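Local coordinates for bartonella effector protein (Bep) substrate of VirB T4SS (PDB 4YK1), which serves as the BID domain of a VirB type IV secretion effector that probably AMPylates tyrosine and threonine residues of target proteins through another domain, at residues A[116-119]-A[120-124]; A[135-138]-A[139-143]. All blocks are in the same frame, centred on the assembly; numbering follows the deposited sequence.

Contact 1: A[116-119]-A[120-124]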
loop_
_atom_site.group_PDB
_atom_site.type_symbol
_atom_site.label_atom_id
_atom_site.label_comp_id
_atom_site.label_asym_id
_atom_site.label_seq_id
_atom_site.Cartn_x
_atom_site.Cartn_y
_atom_site.Cartn_z
ATOM N N TYR A 116 2.280 3.492 -3.998
ATOM C CA TYR A 116 1.372 3.223 -2.892
ATOM C C TYR A 116 2.161 2.816 -1.648
ATOM O O TYR A 116 1.901 3.307 -0.545
ATOM C CB TYR A 116 0.362 2.129 -3.274
ATOM C CG TYR A 116 -0.639 1.799 -2.177
ATOM C CD1 TYR A 116 -0.319 0.898 -1.163
ATOM C CD2 TYR A 116 -1.908 2.387 -2.159
ATOM C CE1 TYR A 116 -1.226 0.590 -0.161
ATOM C CE2 TYR A 116 -2.829 2.082 -1.154
ATOM C CZ TYR A 116 -2.470 1.194 -0.156
ATOM O OH TYR A 116 -3.357 0.874 0.841
ATOM N N ALA A 117 3.117 1.909 -1.818
ATOM C CA ALA A 117 3.901 1.423 -0.683
ATOM C C ALA A 117 4.727 2.539 -0.058
ATOM O O ALA A 117 4.919 2.557 1.151
ATOM C CB ALA A 117 4.814 0.274 -1.101
ATOM N N ASP A 118 5.243 3.451 -0.883
ATOM C CA ASP A 118 5.997 4.602 -0.361
ATOM C C ASP A 118 5.105 5.492 0.507
ATOM O O ASP A 118 5.542 6.005 1.540
ATOM C CB ASP A 118 6.594 5.425 -1.503
ATOM C CG ASP A 118 7.309 6.686 -1.014
ATOM O OD1 ASP A 118 8.515 6.589 -0.725
ATOM O OD2 ASP A 118 6.671 7.766 -0.922
ATOM N N LYS A 119 3.862 5.693 0.074
ATOM C CA LYS A 119 2.921 6.514 0.835
ATOM C C LYS A 119 2.628 5.855 2.174
ATOM O O LYS A 119 2.634 6.516 3.211
ATOM C CB LYS A 119 1.606 6.735 0.070
ATOM C CG LYS A 119 1.726 7.565 -1.207
ATOM C CD LYS A 119 0.388 7.622 -1.969
ATOM C CE LYS A 119 0.541 8.195 -3.385
ATOM N NZ LYS A 119 0.490 7.113 -4.432
ATOM N N VAL A 120 2.357 4.550 2.151
ATOM C CA VAL A 120 2.103 3.810 3.381
ATOM C C VAL A 120 3.271 3.957 4.360
ATOM O O VAL A 120 3.073 4.208 5.543
ATOM C CB VAL A 120 1.842 2.331 3.097
ATOM C CG1 VAL A 120 1.833 1.553 4.407
ATOM C CG2 VAL A 120 0.510 2.165 2.367
ATOM N N SER A 121 4.486 3.780 3.851
ATOM C CA SER A 121 5.694 3.884 4.648
ATOM C C SER A 121 5.803 5.236 5.356
ATOM O O SER A 121 6.111 5.301 6.544
ATOM C CB SER A 121 6.918 3.663 3.761
ATOM O OG SER A 121 8.083 3.601 4.556
ATOM N N ASN A 122 5.533 6.311 4.628
ATOM C CA ASN A 122 5.569 7.645 5.218
ATOM C C ASN A 122 4.473 7.856 6.261
ATOM O O ASN A 122 4.708 8.496 7.274
ATOM C CB ASN A 122 5.453 8.704 4.129
ATOM C CG ASN A 122 6.706 8.795 3.294
ATOM O OD1 ASN A 122 7.808 8.623 3.804
ATOM N ND2 ASN A 122 6.546 9.038 2.009
ATOM N N ILE A 123 3.278 7.335 6.002
ATOM C CA ILE A 123 2.164 7.467 6.939
ATOM C C ILE A 123 2.501 6.769 8.248
ATOM O O ILE A 123 2.316 7.324 9.339
ATOM C CB ILE A 123 0.865 6.897 6.348
ATOM C CG1 ILE A 123 0.382 7.767 5.194
ATOM C CG2 ILE A 123 -0.222 6.842 7.409
ATOM C CD1 ILE A 123 -0.800 7.197 4.480
ATOM N N ARG A 124 2.993 5.543 8.133
ATOM C CA ARG A 124 3.382 4.760 9.299
ATOM C C ARG A 124 4.472 5.464 10.113
ATOM O O ARG A 124 4.434 5.445 11.343
ATOM C CB ARG A 124 3.840 3.357 8.872
ATOM C CG ARG A 124 2.704 2.539 8.204
ATOM C CD ARG A 124 3.039 1.060 8.083
ATOM N NE ARG A 124 3.277 0.457 9.390
ATOM C CZ ARG A 124 2.397 -0.276 10.067
ATOM N NH1 ARG A 124 1.185 -0.541 9.573
ATOM N NH2 ARG A 124 2.739 -0.752 11.252
#
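The ring of Tyr-116 meets a methyl of Val-120 one turn further along helix 97-140, the long last helix of the BID domain, a four-helix bundle topped with a hook. Atom CE1 of Tyr-116 lies 3.4 Å from CG2 of Val-120, and the methyl approaches the ring obliquely. Two torsions account for the meeting: the ring carbon CG of Tyr-116 stands opposite the backbone N (chi1 -179°), which swings the ring forward along the helix, whereas CG2 of Val-120 sits beside its own backbone N, on the side facing the Tyr-116 ring (chi1 170°, measured to CG1). The pair belongs to the buried side of the helix. Tyr-116 rests on Ile-59 and Ile-62 of helix 56-64 and on Ile-34 of helix 32-49, its hydroxyl hydrogen-bonds Asn-63 OD1, and Val-120 packs on Ile-28 of helix 21-30.

A second i, i+4 pair, Asp-118 and Asn-122, lies on the exposed side. Here the flat groups are turned almost perpendicular, with carboxylate and amide planes 86° apart and OD2 of Asp-118 3.2 Å from ND2 of Asn-122. Ile-123, meanwhile, lies back against the preceding turn, its CG1 3.3 Å from the carbonyl O of Lys-119. Four successive i, i+4 backbone bonds show that the helix runs without a break here. Among them, Val-120 N donates to Tyr-116 O at 3.0 Å in a nearly straight bond.

Contact 2: A[135-138]-A[139-143]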
loop_
_atom_site.group_PDB
_atom_site.type_symbol
_atom_site.label_atom_id
_atom_site.label_comp_id
_atom_site.label_asym_id
_atom_site.label_seq_id
_atom_site.Cartn_x
_atom_site.Cartn_y
_atom_site.Cartn_z
ATOM N N GLY A 135 3.675 11.273 23.571
ATOM C CA GLY A 135 4.077 10.605 24.796
ATOM C C GLY A 135 5.034 11.472 25.588
ATOM O O GLY A 135 4.884 11.644 26.800
ATOM N N ARG A 136 6.016 12.031 24.891
ATOM C CA ARG A 136 6.993 12.921 25.514
ATOM C C ARG A 136 6.318 14.121 26.170
ATOM O O ARG A 136 6.621 14.450 27.322
ATOM C CB ARG A 136 8.021 13.378 24.481
ATOM C CG ARG A 136 9.021 14.403 24.965
ATOM C CD ARG A 136 10.185 14.527 23.983
ATOM N NE ARG A 136 11.223 13.532 24.241
ATOM C CZ ARG A 136 12.353 13.782 24.901
ATOM N NH1 ARG A 136 13.237 12.812 25.094
ATOM N NH2 ARG A 136 12.604 15.003 25.360
ATOM N N ARG A 137 5.396 14.768 25.459
ATOM C CA ARG A 137 4.630 15.870 26.052
ATOM C C ARG A 137 3.847 15.428 27.278
ATOM O O ARG A 137 3.856 16.103 28.290
ATOM C CB ARG A 137 3.647 16.473 25.048
ATOM C CG ARG A 137 4.095 17.771 24.436
ATOM C CD ARG A 137 2.958 18.417 23.638
ATOM N NE ARG A 137 2.329 17.475 22.715
ATOM C CZ ARG A 137 2.853 17.102 21.549
ATOM N NH1 ARG A 137 4.026 17.579 21.155
ATOM N NH2 ARG A 137 2.210 16.249 20.775
ATOM N N LEU A 138 3.149 14.303 27.180
ATOM C CA LEU A 138 2.356 13.804 28.308
ATOM C C LEU A 138 3.223 13.575 29.546
ATOM O O LEU A 138 2.801 13.830 30.686
ATOM C CB LEU A 138 1.645 12.512 27.919
ATOM C CG LEU A 138 0.227 12.679 27.370
ATOM C CD1 LEU A 138 0.145 13.796 26.330
ATOM C CD2 LEU A 138 -0.244 11.363 26.788
ATOM N N LEU A 139 4.443 13.106 29.305
ATOM C CA LEU A 139 5.420 12.869 30.368
ATOM C C LEU A 139 5.929 14.155 31.028
ATOM O O LEU A 139 5.969 14.270 32.249
ATOM C CB LEU A 139 6.601 12.096 29.788
ATOM C CG LEU A 139 7.336 11.013 30.557
ATOM C CD1 LEU A 139 6.354 10.162 31.347
ATOM C CD2 LEU A 139 8.063 10.162 29.527
ATOM N N GLN A 140 6.341 15.124 30.219
ATOM C CA GLN A 140 7.098 16.246 30.754
ATOM C C GLN A 140 6.246 17.451 31.103
ATOM O O GLN A 140 6.723 18.368 31.765
ATOM C CB GLN A 140 8.180 16.687 29.757
ATOM C CG GLN A 140 8.949 15.557 29.100
ATOM C CD GLN A 140 10.005 16.073 28.130
ATOM O OE1 GLN A 140 9.735 16.965 27.322
ATOM N NE2 GLN A 140 11.191 15.484 28.172
ATOM N N THR A 141 4.995 17.465 30.659
ATOM C CA THR A 141 4.166 18.672 30.799
ATOM C C THR A 141 3.731 18.921 32.243
ATOM O O THR A 141 3.503 17.977 33.002
ATOM C CB THR A 141 2.906 18.578 29.898
ATOM O OG1 THR A 141 3.325 18.375 28.547
ATOM C CG2 THR A 141 2.108 19.858 29.940
ATOM N N VAL A 142 3.638 20.198 32.615
ATOM C CA VAL A 142 3.033 20.619 33.874
ATOM C C VAL A 142 1.746 21.345 33.514
ATOM O O VAL A 142 1.782 22.377 32.842
ATOM C CB VAL A 142 3.957 21.533 34.708
ATOM C CG1 VAL A 142 3.208 22.056 35.925
ATOM C CG2 VAL A 142 5.241 20.789 35.125
ATOM N N LYS A 143 0.617 20.794 33.949
ATOM C CA LYS A 143 -0.696 21.328 33.600
ATOM C C LYS A 143 -1.078 22.423 34.569
ATOM O O LYS A 143 -1.362 22.171 35.735
ATOM C CB LYS A 143 -1.757 20.222 33.606
HETATM O O HOH W 1 2.880 15.416 32.824
#
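Leu-139 N closes a regular helical turn onto Gly-135 O at 2.9 Å, and the CB of Leu-139 sits over the same turn, close to Arg-136 O. Gln-140 comes next and makes the main side-chain approach. Its N donates to Arg-136 O at 3.0 Å and has a second, weak hydrogen bond to Arg-137 O. With chi1 at -43°, CG of Gln-140 lies beside its own backbone N and is turned back to 3.1 Å from Arg-136 O. Beyond CG the chain is extended, which carries the amide obliquely across the Arg-136 side chain, where OE1 of Gln-140 lies 3.6 Å from Arg-136 CG. The polar ends meet without a hydrogen bond: as modelled, Gln-140 NE2 and Arg-136 NH2 are both donors, 3.2 Å apart, and the amide and guanidinium planes are inclined by 73°.

This is the C-terminal end of helix 97-140, the long last helix of the BID domain, and the backbone angles locate where it stops. Thr-141 is the first residue to leave helical values, its psi having swung to that of an extended chain. Even so, its N still donates to Arg-137 O at 3.0 Å, although the N-H...O angle has fallen to 137°. The hydroxyl OG1 of Thr-141, beside the backbone N, turns to the same carbonyl oxygen, but the modelled separation is so short that its exact position is doubtful. Past this residue the chain runs on in extended form, and a water lies between the helix end and the departing chain, 2.7 Å from Leu-138 O and 2.6 Å from Thr-141 O.

Both contacts are local, i to i+4 arrangements on helix 97-140, in series along the chain with centres about 29 Å apart and nearest atoms about 14 Å apart, so neither touches the other. Contact 1 lies about 7 Å from the centre of the chain and is partly buried: one side of the helix packs against helices 21-30, 32-49 and 56-64. Contact 2 is a surface contact about 34 Å from that centre, with six of its seven touching residues exposed. The chemistry follows: apolar packing on the buried side and a polar pair on the exposed side in 116-124, but polar side chains, the last turn of the helix and bound water in 135-143.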